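Local coordinates for protein 6-phosphogluconate dehydrogenase, NAD-binding (Mycolicibacterium smegmatis MC2 155, PDB 6SMT) that probably reduces imines to S-configured amines with NADPH as hydride donor, at residues S26-D31 against D131-R136; A63-D68 against G88-G93; V72-H77 against D81-A86. One frame throughout, in Å; residues are numbered along the deposited sequence. Where two conformers were deposited one is given.

All three contacts belong to the N-terminal Rossmann-type domain and illustrate how a cofactor cleft is framed at increasing distance from its ligand. Contact 3 takes part in the site directly: Asn73, Val74, Val75 and Ile83 touch NADPH. Contact 1 sits nearby, the side chain of Ile133 lying about 7 Å from the cofactor, whereas Ile64 of contact 2 is about 12 Å from it. Contacts 2 and 3 are neighbours, their centres about 14 Å apart, and Ile64 CD1 meets Leu84 CD2 at 4.3 Å. Contact 1 is separate, its centre about 23 Å from that of contact 2 and about 22 Å from that of contact 3.

Contact 1 (S26-D31 against D131-R136); sequences SRALLD and DTIGTR
Ala28, on one flank of the helix 20-31, faces Gly134 in a tight turn, and their CA atoms stand 5.0 Å apart. The helix is the one that follows the first strand of the Rossmann-type domain, next to a GxGxxG-like nucleotide-binding turn. The residues 131-136 belong to the connection from strand 120-126 to strand 139-143, and Thr132 to Thr135 form a type II beta turn. Gly134 has the positive phi (86°) that this turn demands at its third position and offers no side chain to the helix, which lets the methyl of Ala28 come within 3.9 Å of Gly134 CA. The same methyl also touches a branch of Ile133: Ala28 CB lies 3.9 Å from Ile133 CG2. In Ile133 the CG1 arm is set beside the backbone N (chi1 -61°), leaving CG2 anti to that N and turned to the helix, while CG1 carries the end of the side chain away. The side chain of Ile133 as a whole comes within about 4 Å of that of Met21, an NADPH-binding residue, and the contact thereby borders the cofactor site. Gly134 also hydrogen-bonds through its backbone to Leu159, tying the turn to the loop before strand 161-164. Within the turn, Thr132 O receives two donors from Thr135: the amide N at 3.1 Å, a weak bond, and the hydroxyl, where Thr135 OG1 stands 2.7 Å from Thr132 O, tilted 31° from the carbonyl plane.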
ATOM      1  N   SER B  26      10.849  -7.075 -25.452  1.00 14.25           N
ATOM      2  CA  SER B  26      11.116  -7.459 -26.860  1.00 14.10           C
ATOM      3  C   SER B  26       9.968  -7.047 -27.765  1.00 15.68           C
ATOM      4  O   SER B  26      10.232  -6.471 -28.844  1.00 16.43           O
ATOM      5  CB  SER B  26      11.333  -8.935 -26.942  1.00 14.80           C
ATOM      6  OG  SER B  26      12.456  -9.388 -26.221  1.00 15.31           O
ATOM      7  N   ARG B  27       8.729  -7.228 -27.334  1.00 15.13           N
ATOM      8  CA  ARG B  27       7.576  -6.784 -28.156  1.00 16.05           C
ATOM      9  C   ARG B  27       7.598  -5.294 -28.320  1.00 16.65           C
ATOM     10  O   ARG B  27       7.320  -4.767 -29.405  1.00 16.86           O
ATOM     11  CB  ARG B  27       6.236  -7.187 -27.553  1.00 17.48           C
ATOM     12  CG  ARG B  27       5.966  -8.678 -27.628  1.00 18.54           C
ATOM     13  CD  ARG B  27       4.506  -8.956 -27.216  1.00 20.72           C
ATOM     14  NE  ARG B  27       4.076  -8.459 -25.900  1.00 22.32           N
ATOM     15  CZ  ARG B  27       4.234  -9.135 -24.747  1.00 21.53           C
ATOM     16  NH1 ARG B  27       4.872 -10.284 -24.742  1.00 22.50           N
ATOM     17  NH2 ARG B  27       3.888  -8.563 -23.626  1.00 21.69           N
ATOM     18  N   ALA B  28       7.888  -4.531 -27.279  1.00 14.84           N
ATOM     19  CA  ALA B  28       7.860  -3.067 -27.410  1.00 14.50           C
ATOM     20  C   ALA B  28       8.964  -2.629 -28.375  1.00 15.56           C
ATOM     21  O   ALA B  28       8.732  -1.632 -29.149  1.00 17.21           O
ATOM     22  CB  ALA B  28       8.028  -2.414 -26.049  1.00 15.48           C
ATOM     23  N   LEU B  29      10.165  -3.199 -28.308  1.00 14.69           N
ATOM     24  CA  LEU B  29      11.281  -2.802 -29.165  1.00 15.31           C
ATOM     25  C   LEU B  29      10.927  -3.208 -30.608  1.00 16.13           C
ATOM     26  O   LEU B  29      11.202  -2.383 -31.527  1.00 17.10           O
ATOM     27  CB  LEU B  29      12.558  -3.477 -28.705  1.00 15.25           C
ATOM     28  CG  LEU B  29      13.041  -3.016 -27.327  1.00 15.66           C
ATOM     29  CD1 LEU B  29      14.030  -4.026 -26.794  1.00 16.71           C
ATOM     30  CD2 LEU B  29      13.576  -1.581 -27.386  1.00 17.49           C
ATOM     31  N   LEU B  30      10.297  -4.356 -30.795  1.00 14.82           N
ATOM     32  CA  LEU B  30       9.904  -4.738 -32.178  1.00 15.96           C
ATOM     33  C   LEU B  30       8.824  -3.810 -32.683  1.00 17.82           C
ATOM     34  O   LEU B  30       8.860  -3.416 -33.910  1.00 17.45           O
ATOM     35  CB  LEU B  30       9.410  -6.176 -32.196  1.00 16.36           C
ATOM     36  CG  LEU B  30      10.459  -7.257 -32.089  1.00 16.62           C
ATOM     37  CD1 LEU B  30       9.757  -8.589 -31.768  1.00 18.96           C
ATOM     38  CD2 LEU B  30      11.249  -7.391 -33.374  1.00 17.58           C
ATOM     39  N   ASP B  31       7.874  -3.467 -31.844  1.00 17.41           N
ATOM     40  CA  ASP B  31       6.777  -2.603 -32.299  1.00 18.11           C
ATOM     41  C   ASP B  31       7.324  -1.240 -32.674  1.00 19.21           C
ATOM     42  O   ASP B  31       6.679  -0.641 -33.606  1.00 23.75           O
ATOM     43  CB  ASP B  31       5.771  -2.447 -31.179  1.00 20.30           C
ATOM     44  CG  ASP B  31       4.927  -3.611 -30.865  1.00 21.97           C
ATOM     45  OD1 ASP B  31       4.895  -4.609 -31.633  1.00 25.19           O
ATOM     46  OD2 ASP B  31       4.203  -3.535 -29.790  1.00 23.57           O
ATOM     47  N   ASP B 131       2.111  -4.974 -18.595  0.50 17.56           N
ATOM     48  CA  ASP B 131       1.072  -4.374 -19.485  0.50 18.53           C
ATOM     49  C   ASP B 131       1.506  -2.944 -19.870  0.50 17.63           C
ATOM     50  O   ASP B 131       1.152  -2.475 -21.011  0.50 17.76           O
ATOM     51  CB  ASP B 131      -0.309  -4.422 -18.797  0.50 21.25           C
ATOM     52  CG  ASP B 131      -0.339  -3.610 -17.528  0.50 23.72           C
ATOM     53  OD1 ASP B 131      -0.005  -4.151 -16.477  0.50 30.41           O
ATOM     54  OD2 ASP B 131      -0.698  -2.453 -17.614  0.50 32.03           O
ATOM     55  N   THR B 132       2.270  -2.246 -19.016  1.00 18.28           N
ATOM     56  CA  THR B 132       2.640  -0.827 -19.168  1.00 18.08           C
ATOM     57  C   THR B 132       3.741  -0.663 -20.216  1.00 15.09           C
ATOM     58  O   THR B 132       4.041   0.461 -20.631  1.00 15.51           O
ATOM     59  CB  THR B 132       3.128  -0.203 -17.826  1.00 17.95           C
ATOM     60  OG1 THR B 132       4.402  -0.812 -17.406  1.00 19.56           O
ATOM     61  CG2 THR B 132       2.082  -0.289 -16.772  1.00 21.20           C
ATOM     62  N   ILE B 133       4.535  -1.668 -20.455  1.00 15.05           N
ATOM     63  CA  ILE B 133       5.768  -1.527 -21.228  1.00 15.38           C
ATOM     64  C   ILE B 133       5.442  -1.085 -22.643  1.00 15.18           C
ATOM     65  O   ILE B 133       4.481  -1.630 -23.281  1.00 18.29           O
ATOM     66  CB  ILE B 133       6.581  -2.825 -21.213  1.00 15.98           C
ATOM     67  CG1 ILE B 133       6.982  -3.215 -19.817  1.00 16.76           C
ATOM     68  CG2 ILE B 133       7.769  -2.832 -22.131  1.00 17.91           C
ATOM     69  CD1 ILE B 133       7.868  -2.292 -19.117  1.00 16.35           C
ATOM     70  N   GLY B 134       6.167  -0.132 -23.132  1.00 16.34           N
ATOM     71  CA  GLY B 134       5.901   0.442 -24.471  1.00 17.79           C
ATOM     72  C   GLY B 134       4.871   1.544 -24.407  1.00 19.76           C
ATOM     73  O   GLY B 134       4.388   1.947 -25.500  1.00 22.91           O
ATOM     74  N   THR B 135       4.474   2.008 -23.247  1.00 17.73           N
ATOM     75  CA  THR B 135       3.489   3.098 -23.007  1.00 18.60           C
ATOM     76  C   THR B 135       4.075   4.144 -22.074  1.00 18.36           C
ATOM     77  O   THR B 135       5.035   3.870 -21.274  1.00 18.37           O
ATOM     78  CB  THR B 135       2.132   2.595 -22.495  1.00 20.25           C
ATOM     79  OG1 THR B 135       2.174   2.416 -21.072  1.00 18.63           O
ATOM     80  CG2 THR B 135       1.664   1.305 -23.151  1.00 21.33           C
ATOM     81  N   ARG B 136       3.422   5.304 -22.001  1.00 19.84           N
ATOM     82  CA  ARG B 136       3.799   6.334 -21.032  1.00 22.66           C
ATOM     83  C   ARG B 136       3.471   5.955 -19.593  1.00 19.29           C
ATOM     84  O   ARG B 136       3.963   6.625 -18.688  1.00 21.25           O
ATOM     85  CB  ARG B 136       3.124   7.638 -21.433  1.00 29.73           C
ATOM     86  CG  ARG B 136       3.535   8.102 -22.825  1.00 35.23           C
ATOM     87  CD  ARG B 136       4.980   8.521 -23.004  1.00 41.96           C
ATOM     88  NE  ARG B 136       5.763   7.388 -23.426  1.00 48.39           N
ATOM     89  CZ  ARG B 136       7.082   7.283 -23.258  1.00 45.11           C
ATOM     90  NH1 ARG B 136       7.798   8.283 -22.744  1.00 48.33           N
ATOM     91  NH2 ARG B 136       7.654   6.178 -23.666  1.00 36.06           N
TER

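Contact 2 (A63-D68 against G88-G93); sequences AIAASD and GDAPAG
The flat group here is the peptide joining Ala90 to Pro91, and a methyl of Ile64 lies over one of its faces, displaced from the carbonyl carbon toward the side between Ala90 O and Pro91 N. Ile64 CG2 is 3.7 Å from Ala90 O, 3.8 Å from Ala90 C and a similar distance from Pro91 N. Ala90 CB also reaches Ile64 CG2 at 4.0 Å, and the proline ring offers its CG at 4.3 Å from that methyl. Placing CG1 beside the backbone N (chi1 -70°) puts CG2 on the side where it can do this. Beside this, the methyls of Ala65 and Ala90 graze each other, CB to CB 4.5 Å. Ala90 and Pro91 are the central pair of a type I turn, from Asp89 to Ala92, that follows the helix 77-87. Farther along, a water bridges the segments, donating to Asp68 OD1 at 3.0 Å and to Gly93 O at 3.2 Å. Ile64 also touches Leu16 of strand 12-16, and Pro91 rests on Val117. The residues after helix 60-65 lead into strand 69-72, and the turn after helix 77-87 leads into the adjacent parallel strand 95-98. Strand 69-72, helix 77-87 and strand 95-98 form a beta-alpha-beta crossover of the Rossmann-type domain, and the contact packs the loop near its end on the preceding helix.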
ATOM      1  N   ALA B  63      24.355 -13.519 -29.155  1.00 20.93           N
ATOM      2  CA  ALA B  63      23.259 -12.533 -28.942  1.00 20.42           C
ATOM      3  C   ALA B  63      23.849 -11.137 -28.735  1.00 18.44           C
ATOM      4  O   ALA B  63      23.378 -10.200 -29.367  1.00 18.87           O
ATOM      5  CB  ALA B  63      22.420 -13.010 -27.799  1.00 19.98           C
ATOM      6  N   ILE B  64      24.787 -11.000 -27.820  1.00 17.82           N
ATOM      7  CA  ILE B  64      25.379  -9.689 -27.492  1.00 18.12           C
ATOM      8  C   ILE B  64      26.155  -9.152 -28.705  1.00 20.29           C
ATOM      9  O   ILE B  64      26.039  -7.994 -29.084  1.00 19.86           O
ATOM     10  CB  ILE B  64      26.191  -9.785 -26.195  1.00 18.75           C
ATOM     11  CG1 ILE B  64      25.207  -9.968 -25.044  1.00 20.02           C
ATOM     12  CG2 ILE B  64      27.057  -8.560 -26.039  1.00 20.05           C
ATOM     13  CD1 ILE B  64      25.854 -10.250 -23.767  1.00 20.55           C
ATOM     14  N   ALA B  65      26.869 -10.051 -29.411  1.00 20.84           N
ATOM     15  CA  ALA B  65      27.641  -9.569 -30.578  1.00 22.65           C
ATOM     16  C   ALA B  65      26.773  -9.073 -31.703  1.00 22.69           C
ATOM     17  O   ALA B  65      27.295  -8.323 -32.571  1.00 25.12           O
ATOM     18  CB  ALA B  65      28.539 -10.703 -31.070  1.00 24.18           C
ATOM     19  N   ALA B  66      25.475  -9.391 -31.736  1.00 21.17           N
ATOM     20  CA  ALA B  66      24.563  -8.986 -32.809  1.00 22.00           C
ATOM     21  C   ALA B  66      24.195  -7.505 -32.741  1.00 20.75           C
ATOM     22  O   ALA B  66      23.702  -6.953 -33.734  1.00 21.10           O
ATOM     23  CB  ALA B  66      23.361  -9.831 -32.779  1.00 22.65           C
ATOM     24  N   SER B  67      24.346  -6.853 -31.578  1.00 18.89           N
ATOM     25  CA  SER B  67      23.763  -5.541 -31.338  1.00 18.14           C
ATOM     26  C   SER B  67      24.680  -4.533 -30.644  1.00 17.51           C
ATOM     27  O   SER B  67      25.588  -4.913 -29.923  1.00 19.40           O
ATOM     28  CB  SER B  67      22.481  -5.685 -30.501  1.00 18.11           C
ATOM     29  OG  SER B  67      21.572  -6.657 -31.040  1.00 18.71           O
ATOM     30  N   ASP B  68      24.330  -3.289 -30.756  1.00 19.02           N
ATOM     31  CA  ASP B  68      25.081  -2.215 -30.061  1.00 18.76           C
ATOM     32  C   ASP B  68      24.688  -2.151 -28.586  1.00 19.80           C
ATOM     33  O   ASP B  68      25.535  -1.741 -27.781  1.00 19.71           O
ATOM     34  CB  ASP B  68      24.812  -0.873 -30.703  1.00 21.00           C
ATOM     35  CG  ASP B  68      25.343  -0.771 -32.131  1.00 27.97           C
ATOM     36  OD1 ASP B  68      26.303  -1.484 -32.428  1.00 29.86           O
ATOM     37  OD2 ASP B  68      24.822   0.065 -32.834  1.00 30.70           O
ATOM     38  N   GLY B  88      31.559 -14.042 -22.519  1.00 23.85           N
ATOM     39  CA  GLY B  88      33.003 -13.799 -22.619  1.00 25.17           C
ATOM     40  C   GLY B  88      33.307 -12.389 -23.104  1.00 24.71           C
ATOM     41  O   GLY B  88      32.858 -11.402 -22.465  1.00 25.46           O
ATOM     42  N   ASP B  89      34.008 -12.224 -24.233  1.00 24.14           N
ATOM     43  CA  ASP B  89      34.454 -10.881 -24.692  0.59 23.83           C
ATOM     44  C   ASP B  89      33.427 -10.220 -25.611  1.00 22.33           C
ATOM     45  O   ASP B  89      33.689  -9.105 -26.091  1.00 23.21           O
ATOM     46  CB  ASP B  89      35.806 -10.989 -25.421  0.59 26.32           C
ATOM     47  CG  ASP B  89      36.886 -11.465 -24.472  0.59 29.12           C
ATOM     48  OD1 ASP B  89      36.982 -10.880 -23.364  0.59 30.35           O
ATOM     49  OD2 ASP B  89      37.658 -12.418 -24.880  0.59 31.32           O
ATOM     50  N   ALA B  90      32.248 -10.835 -25.813  1.00 21.48           N
ATOM     51  CA  ALA B  90      31.206 -10.281 -26.722  1.00 21.71           C
ATOM     52  C   ALA B  90      30.807  -8.874 -26.326  1.00 20.59           C
ATOM     53  O   ALA B  90      30.510  -8.064 -27.214  1.00 21.01           O
ATOM     54  CB  ALA B  90      29.993 -11.161 -26.839  1.00 21.65           C
ATOM     55  N   PRO B  91      30.730  -8.517 -25.011  1.00 19.99           N
ATOM     56  CA  PRO B  91      30.397  -7.138 -24.720  1.00 19.55           C
ATOM     57  C   PRO B  91      31.376  -6.037 -25.085  1.00 19.43           C
ATOM     58  O   PRO B  91      31.096  -4.870 -24.975  1.00 19.48           O
ATOM     59  CB  PRO B  91      30.173  -7.122 -23.204  1.00 19.49           C
ATOM     60  CG  PRO B  91      29.926  -8.548 -22.830  1.00 19.80           C
ATOM     61  CD  PRO B  91      30.816  -9.332 -23.786  1.00 20.30           C
ATOM     62  N   ALA B  92      32.593  -6.429 -25.579  1.00 20.86           N
ATOM     63  CA  ALA B  92      33.635  -5.425 -25.826  1.00 21.21           C
ATOM     64  C   ALA B  92      33.100  -4.360 -26.789  1.00 19.32           C
ATOM     65  O   ALA B  92      32.598  -4.752 -27.884  1.00 22.00           O
ATOM     66  CB  ALA B  92      34.900  -6.104 -26.395  1.00 22.21           C
ATOM     67  N   GLY B  93      33.249  -3.095 -26.477  1.00 20.39           N
ATOM     68  CA  GLY B  93      32.826  -2.013 -27.378  1.00 21.27           C
ATOM     69  C   GLY B  93      31.303  -1.866 -27.488  1.00 22.27           C
ATOM     70  O   GLY B  93      30.855  -1.086 -28.311  1.00 24.29           O
TER
HETATM   71  O   HOH W   1      28.670  -1.406 -30.590  1.00 43.50           O

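Contact 3 (V72-H77 against D81-A86). With NDP (NADPH dihydro-nicotinamide-adenine-dinucleotide phosphate), chain L.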
ATOM      1  N   VAL B  72      19.624  -7.135 -20.181  1.00 13.72           N
ATOM      2  CA  VAL B  72      19.613  -8.418 -19.471  1.00 14.43           C
ATOM      3  C   VAL B  72      18.493  -8.427 -18.422  1.00 14.25           C
ATOM      4  O   VAL B  72      18.549  -7.672 -17.467  1.00 13.57           O
ATOM      5  CB  VAL B  72      20.968  -8.767 -18.865  1.00 14.45           C
ATOM      6  CG1 VAL B  72      20.918 -10.176 -18.373  1.00 15.85           C
ATOM      7  CG2 VAL B  72      22.136  -8.515 -19.830  1.00 15.48           C
ATOM      8  N   ASN B  73      17.437  -9.181 -18.698  1.00 13.41           N
ATOM      9  CA  ASN B  73      16.179  -9.129 -17.923  1.00 13.29           C
ATOM     10  C   ASN B  73      15.867 -10.513 -17.393  1.00 14.33           C
ATOM     11  O   ASN B  73      15.104 -11.254 -18.055  1.00 14.87           O
ATOM     12  CB  ASN B  73      15.077  -8.513 -18.762  1.00 13.75           C
ATOM     13  CG  ASN B  73      13.774  -8.342 -18.015  1.00 15.07           C
ATOM     14  OD1 ASN B  73      12.785  -9.013 -18.343  1.00 15.43           O
ATOM     15  ND2 ASN B  73      13.781  -7.505 -16.970  1.00 13.72           N
ATOM     16  N   VAL B  74      16.467 -10.882 -16.278  1.00 13.90           N
ATOM     17  CA  VAL B  74      16.351 -12.214 -15.681  1.00 14.45           C
ATOM     18  C   VAL B  74      16.107 -12.066 -14.182  1.00 14.54           C
ATOM     19  O   VAL B  74      16.053 -10.952 -13.664  1.00 14.49           O
ATOM     20  CB  VAL B  74      17.574 -13.066 -16.036  1.00 14.47           C
ATOM     21  CG1 VAL B  74      17.620 -13.395 -17.513  1.00 14.16           C
ATOM     22  CG2 VAL B  74      18.847 -12.425 -15.568  1.00 13.94           C
ATOM     23  N   VAL B  75      16.008 -13.174 -13.485  1.00 14.72           N
ATOM     24  CA  VAL B  75      15.491 -13.146 -12.090  1.00 15.32           C
ATOM     25  C   VAL B  75      16.400 -12.340 -11.184  1.00 17.68           C
ATOM     26  O   VAL B  75      15.861 -11.567 -10.403  1.00 18.86           O
ATOM     27  CB  VAL B  75      15.257 -14.561 -11.564  1.00 15.23           C
ATOM     28  CG1 VAL B  75      16.546 -15.351 -11.459  1.00 16.95           C
ATOM     29  CG2 VAL B  75      14.549 -14.473 -10.198  1.00 17.31           C
ATOM     30  N   ASP B  76      17.722 -12.454 -11.255  1.00 15.03           N
ATOM     31  CA  ASP B  76      18.615 -11.759 -10.339  1.00 15.25           C
ATOM     32  C   ASP B  76      19.998 -11.610 -10.946  1.00 15.07           C
ATOM     33  O   ASP B  76      20.223 -12.032 -12.100  1.00 15.24           O
ATOM     34  CB  ASP B  76      18.670 -12.477  -8.987  1.00 17.17           C
ATOM     35  CG  ASP B  76      19.290 -13.896  -9.040  1.00 19.45           C
ATOM     36  OD1 ASP B  76      19.861 -14.307 -10.022  1.00 20.93           O
ATOM     37  OD2 ASP B  76      19.101 -14.711  -8.016  1.00 25.50           O
ATOM     38  N   HIS B  77      20.950 -10.994 -10.217  1.00 14.86           N
ATOM     39  CA  HIS B  77      22.310 -10.763 -10.718  1.00 14.46           C
ATOM     40  C   HIS B  77      23.141 -12.050 -10.672  1.00 14.98           C
ATOM     41  O   HIS B  77      24.082 -12.052 -11.422  1.00 17.00           O
ATOM     42  CB  HIS B  77      22.964  -9.532 -10.121  1.00 14.63           C
ATOM     43  CG  HIS B  77      22.519  -8.296 -10.825  1.00 14.46           C
ATOM     44  ND1 HIS B  77      23.418  -7.494 -11.534  1.00 16.11           N
ATOM     45  CD2 HIS B  77      21.265  -7.784 -11.090  1.00 15.03           C
ATOM     46  CE1 HIS B  77      22.759  -6.490 -12.137  1.00 16.88           C
ATOM     47  NE2 HIS B  77      21.423  -6.638 -11.868  1.00 15.31           N
ATOM     48  N   ASP B  81      25.084 -12.414 -14.083  1.00 16.85           N
ATOM     49  CA  ASP B  81      26.551 -12.575 -14.114  1.00 18.53           C
ATOM     50  C   ASP B  81      26.891 -13.929 -14.769  1.00 19.46           C
ATOM     51  O   ASP B  81      27.908 -13.973 -15.505  1.00 21.47           O
ATOM     52  CB  ASP B  81      27.100 -12.450 -12.716  1.00 19.52           C
ATOM     53  CG  ASP B  81      26.970 -11.012 -12.175  1.00 21.04           C
ATOM     54  OD1 ASP B  81      26.680 -10.056 -12.977  1.00 19.84           O
ATOM     55  OD2 ASP B  81      27.276 -10.815 -10.959  1.00 20.94           O
ATOM     56  N   ALA B  82      26.041 -14.924 -14.614  1.00 18.86           N
ATOM     57  CA  ALA B  82      26.274 -16.224 -15.307  1.00 19.92           C
ATOM     58  C   ALA B  82      26.123 -16.017 -16.830  1.00 21.62           C
ATOM     59  O   ALA B  82      26.922 -16.616 -17.656  1.00 21.63           O
ATOM     60  CB  ALA B  82      25.336 -17.270 -14.805  1.00 21.11           C
ATOM     61  N   ILE B  83      25.162 -15.221 -17.286  1.00 18.24           N
ATOM     62  CA  ILE B  83      24.984 -14.947 -18.723  1.00 18.14           C
ATOM     63  C   ILE B  83      26.164 -14.141 -19.229  1.00 20.81           C
ATOM     64  O   ILE B  83      26.709 -14.465 -20.299  1.00 19.06           O
ATOM     65  CB  ILE B  83      23.645 -14.244 -18.947  1.00 18.75           C
ATOM     66  CG1 ILE B  83      22.499 -15.181 -18.636  1.00 18.39           C
ATOM     67  CG2 ILE B  83      23.557 -13.610 -20.321  1.00 20.02           C
ATOM     68  CD1 ILE B  83      21.153 -14.421 -18.452  1.00 18.91           C
ATOM     69  N   LEU B  84      26.610 -13.118 -18.536  1.00 19.71           N
ATOM     70  CA  LEU B  84      27.721 -12.285 -19.007  1.00 22.53           C
ATOM     71  C   LEU B  84      29.002 -13.145 -18.985  1.00 22.67           C
ATOM     72  O   LEU B  84      29.788 -12.989 -19.948  1.00 25.68           O
ATOM     73  CB  LEU B  84      27.840 -11.073 -18.100  1.00 25.36           C
ATOM     74  CG  LEU B  84      26.697 -10.080 -18.255  1.00 28.05           C
ATOM     75  CD1 LEU B  84      26.861  -8.984 -17.195  1.00 31.49           C
ATOM     76  CD2 LEU B  84      26.620  -9.484 -19.653  1.00 30.56           C
ATOM     77  N   THR B  85      29.203 -14.026 -17.999  1.00 20.67           N
ATOM     78  CA  THR B  85      30.388 -14.944 -17.979  1.00 23.65           C
ATOM     79  C   THR B  85      30.328 -15.773 -19.280  1.00 25.66           C
ATOM     80  O   THR B  85      31.436 -15.893 -19.952  1.00 26.42           O
ATOM     81  CB  THR B  85      30.451 -15.807 -16.733  1.00 26.78           C
ATOM     82  OG1 THR B  85      30.513 -14.862 -15.657  1.00 28.33           O
ATOM     83  CG2 THR B  85      31.639 -16.749 -16.787  1.00 28.06           C
ATOM     84  N   ALA B  86      29.202 -16.395 -19.609  1.00 23.40           N
ATOM     85  CA  ALA B  86      29.031 -17.200 -20.844  1.00 22.83           C
ATOM     86  C   ALA B  86      29.322 -16.344 -22.067  1.00 23.07           C
ATOM     87  O   ALA B  86      29.833 -16.930 -23.119  1.00 22.96           O
ATOM     88  CB  ALA B  86      27.691 -17.851 -20.933  1.00 24.73           C
TER
HETATM   89  PA  NDP L 301      11.744 -13.825 -13.584  1.00 15.55           P
HETATM   90  O1A NDP L 301      12.196 -12.835 -12.551  1.00 16.18           O
HETATM   91  O2A NDP L 301      10.849 -14.961 -13.199  1.00 17.89           O
HETATM   92  O5B NDP L 301      13.025 -14.368 -14.345  1.00 17.08           O
HETATM   93  C5B NDP L 301      12.802 -15.347 -15.376  1.00 18.22           C
HETATM   94  C4B NDP L 301      13.895 -15.208 -16.405  1.00 15.71           C
HETATM   95  O4B NDP L 301      15.204 -15.424 -15.804  1.00 15.83           O
HETATM   96  C3B NDP L 301      13.776 -16.273 -17.513  1.00 15.67           C
HETATM   97  O3B NDP L 301      14.256 -15.773 -18.747  1.00 16.56           O
HETATM   98  C2B NDP L 301      14.690 -17.354 -16.977  1.00 16.66           C
HETATM   99  O2B NDP L 301      15.235 -18.286 -17.907  1.00 17.41           O
HETATM  100  C1B NDP L 301      15.835 -16.473 -16.516  1.00 16.62           C
HETATM  101  N9A NDP L 301      16.783 -17.131 -15.624  1.00 18.53           N
HETATM  102  C8A NDP L 301      16.586 -17.551 -14.329  1.00 18.71           C
HETATM  103  N7A NDP L 301      17.661 -18.089 -13.801  1.00 20.93           N
HETATM  104  C5A NDP L 301      18.620 -18.039 -14.799  1.00 21.13           C
HETATM  105  C6A NDP L 301      19.961 -18.493 -14.896  1.00 22.93           C
HETATM  106  N6A NDP L 301      20.642 -19.021 -13.884  1.00 28.10           N
HETATM  107  N1A NDP L 301      20.596 -18.293 -16.071  1.00 23.66           N
HETATM  108  C2A NDP L 301      19.952 -17.715 -17.089  1.00 22.47           C
HETATM  109  N3A NDP L 301      18.690 -17.274 -17.122  1.00 21.29           N
HETATM  110  C4A NDP L 301      18.073 -17.485 -15.953  1.00 19.14           C
HETATM  111  O3  NDP L 301      11.002 -13.133 -14.826  1.00 16.89           O
HETATM  112  PN  NDP L 301      10.319 -11.783 -15.203  1.00 14.94           P
HETATM  113  O1N NDP L 301      10.305 -11.700 -16.664  1.00 15.19           O
HETATM  114  O2N NDP L 301       9.019 -11.682 -14.488  1.00 15.13           O
HETATM  115  O5D NDP L 301      11.241 -10.636 -14.558  1.00 13.61           O
HETATM  116  C5D NDP L 301      12.558 -10.401 -15.045  1.00 14.31           C
HETATM  117  C4D NDP L 301      13.144  -9.308 -14.185  1.00 14.32           C
HETATM  118  O4D NDP L 301      12.349  -8.112 -14.392  1.00 13.72           O
HETATM  119  C3D NDP L 301      13.174  -9.571 -12.673  1.00 13.44           C
HETATM  120  O3D NDP L 301      14.385  -9.141 -12.064  1.00 14.46           O
HETATM  121  C2D NDP L 301      12.008  -8.739 -12.170  1.00 13.44           C
HETATM  122  O2D NDP L 301      12.104  -8.301 -10.818  1.00 14.27           O
HETATM  123  C1D NDP L 301      11.961  -7.575 -13.125  1.00 13.14           C
HETATM  124  N1N NDP L 301      10.620  -6.980 -13.282  1.00 13.61           N
HETATM  125  C2N NDP L 301       9.549  -7.762 -13.625  1.00 13.52           C
HETATM  126  C3N NDP L 301       8.294  -7.258 -13.692  1.00 13.23           C
HETATM  127  C7N NDP L 301       7.123  -8.084 -14.049  1.00 15.26           C
HETATM  128  O7N NDP L 301       6.015  -7.501 -14.023  1.00 16.88           O
HETATM  129  N7N NDP L 301       7.235  -9.352 -14.407  1.00 13.95           N
HETATM  130  C4N NDP L 301       8.047  -5.868 -13.364  1.00 14.64           C
HETATM  131  C5N NDP L 301       9.219  -5.070 -13.068  1.00 14.54           C
HETATM  132  C6N NDP L 301      10.425  -5.593 -13.067  1.00 13.53           C
HETATM  133  P2B NDP L 301      14.289 -19.540 -18.328  1.00 20.06           P
HETATM  134  O1X NDP L 301      15.291 -20.498 -19.039  1.00 21.17           O
HETATM  135  O2X NDP L 301      13.777 -20.153 -17.027  1.00 21.25           O
HETATM  136  O3X NDP L 301      13.173 -19.087 -19.180  1.00 19.90           O
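Asp81, which touches His77 through the backbone, has a carbonyl oxygen gripped by two donors of one residue: Thr85 N and Thr85 OG1 both stand 2.8 Å from Asp81 O, reaching it from opposite faces of its plane. The threonine hydroxyl thus bonds back to the carbonyl one turn earlier, alongside the ordinary helical N-H bond. One turn before that, Asp81 N donates to His77 O at 2.9 Å, with an N-H...O angle of 159°, in the first turn of helix 77-87; Asp76 is the N-cap, its OD1 bonded to Ala79 N. The side chains of His77 and Asp81 do not bond to each other, but His77 ND1 and Asp81 OD1 share a hydroxyl, Thr110 OG1, on the neighbouring helix 104-116.

Between loop and helix, beside the adenine, the meeting is apolar. Val74 and Ile83 reach toward each other tip to tip, Val74 CG1 meeting Ile83 CD1 at 3.8 Å, while Val72 adds a looser methyl. Ile83 CD1, from the helix, is also 3.8 Å from C2A of the adenine, and Val75 CG1, from the loop, is 3.6 Å from C8A; the two methyls lie on the same side of the base, near its opposite ends. Asn73 turns its amide to the nicotinamide ribose because chi1 (-176°) swings CG to the side opposite the main-chain nitrogen; ND2 makes a weak bond to O4D at 3.0 Å and also bonds to Leu99 O. The O3D hydroxyl of that ribose sits 2.9 Å from Val74 O, with Val75 O also within range. Val75 N bonds weakly to O4B of the adenine ribose. Loop and helix together therefore give the riboses polar bonds that are weak or shared and the adenine aliphatic methyls, while other residues, including Ser243 of the second subunit, add hydrogen bonds to the cofactor.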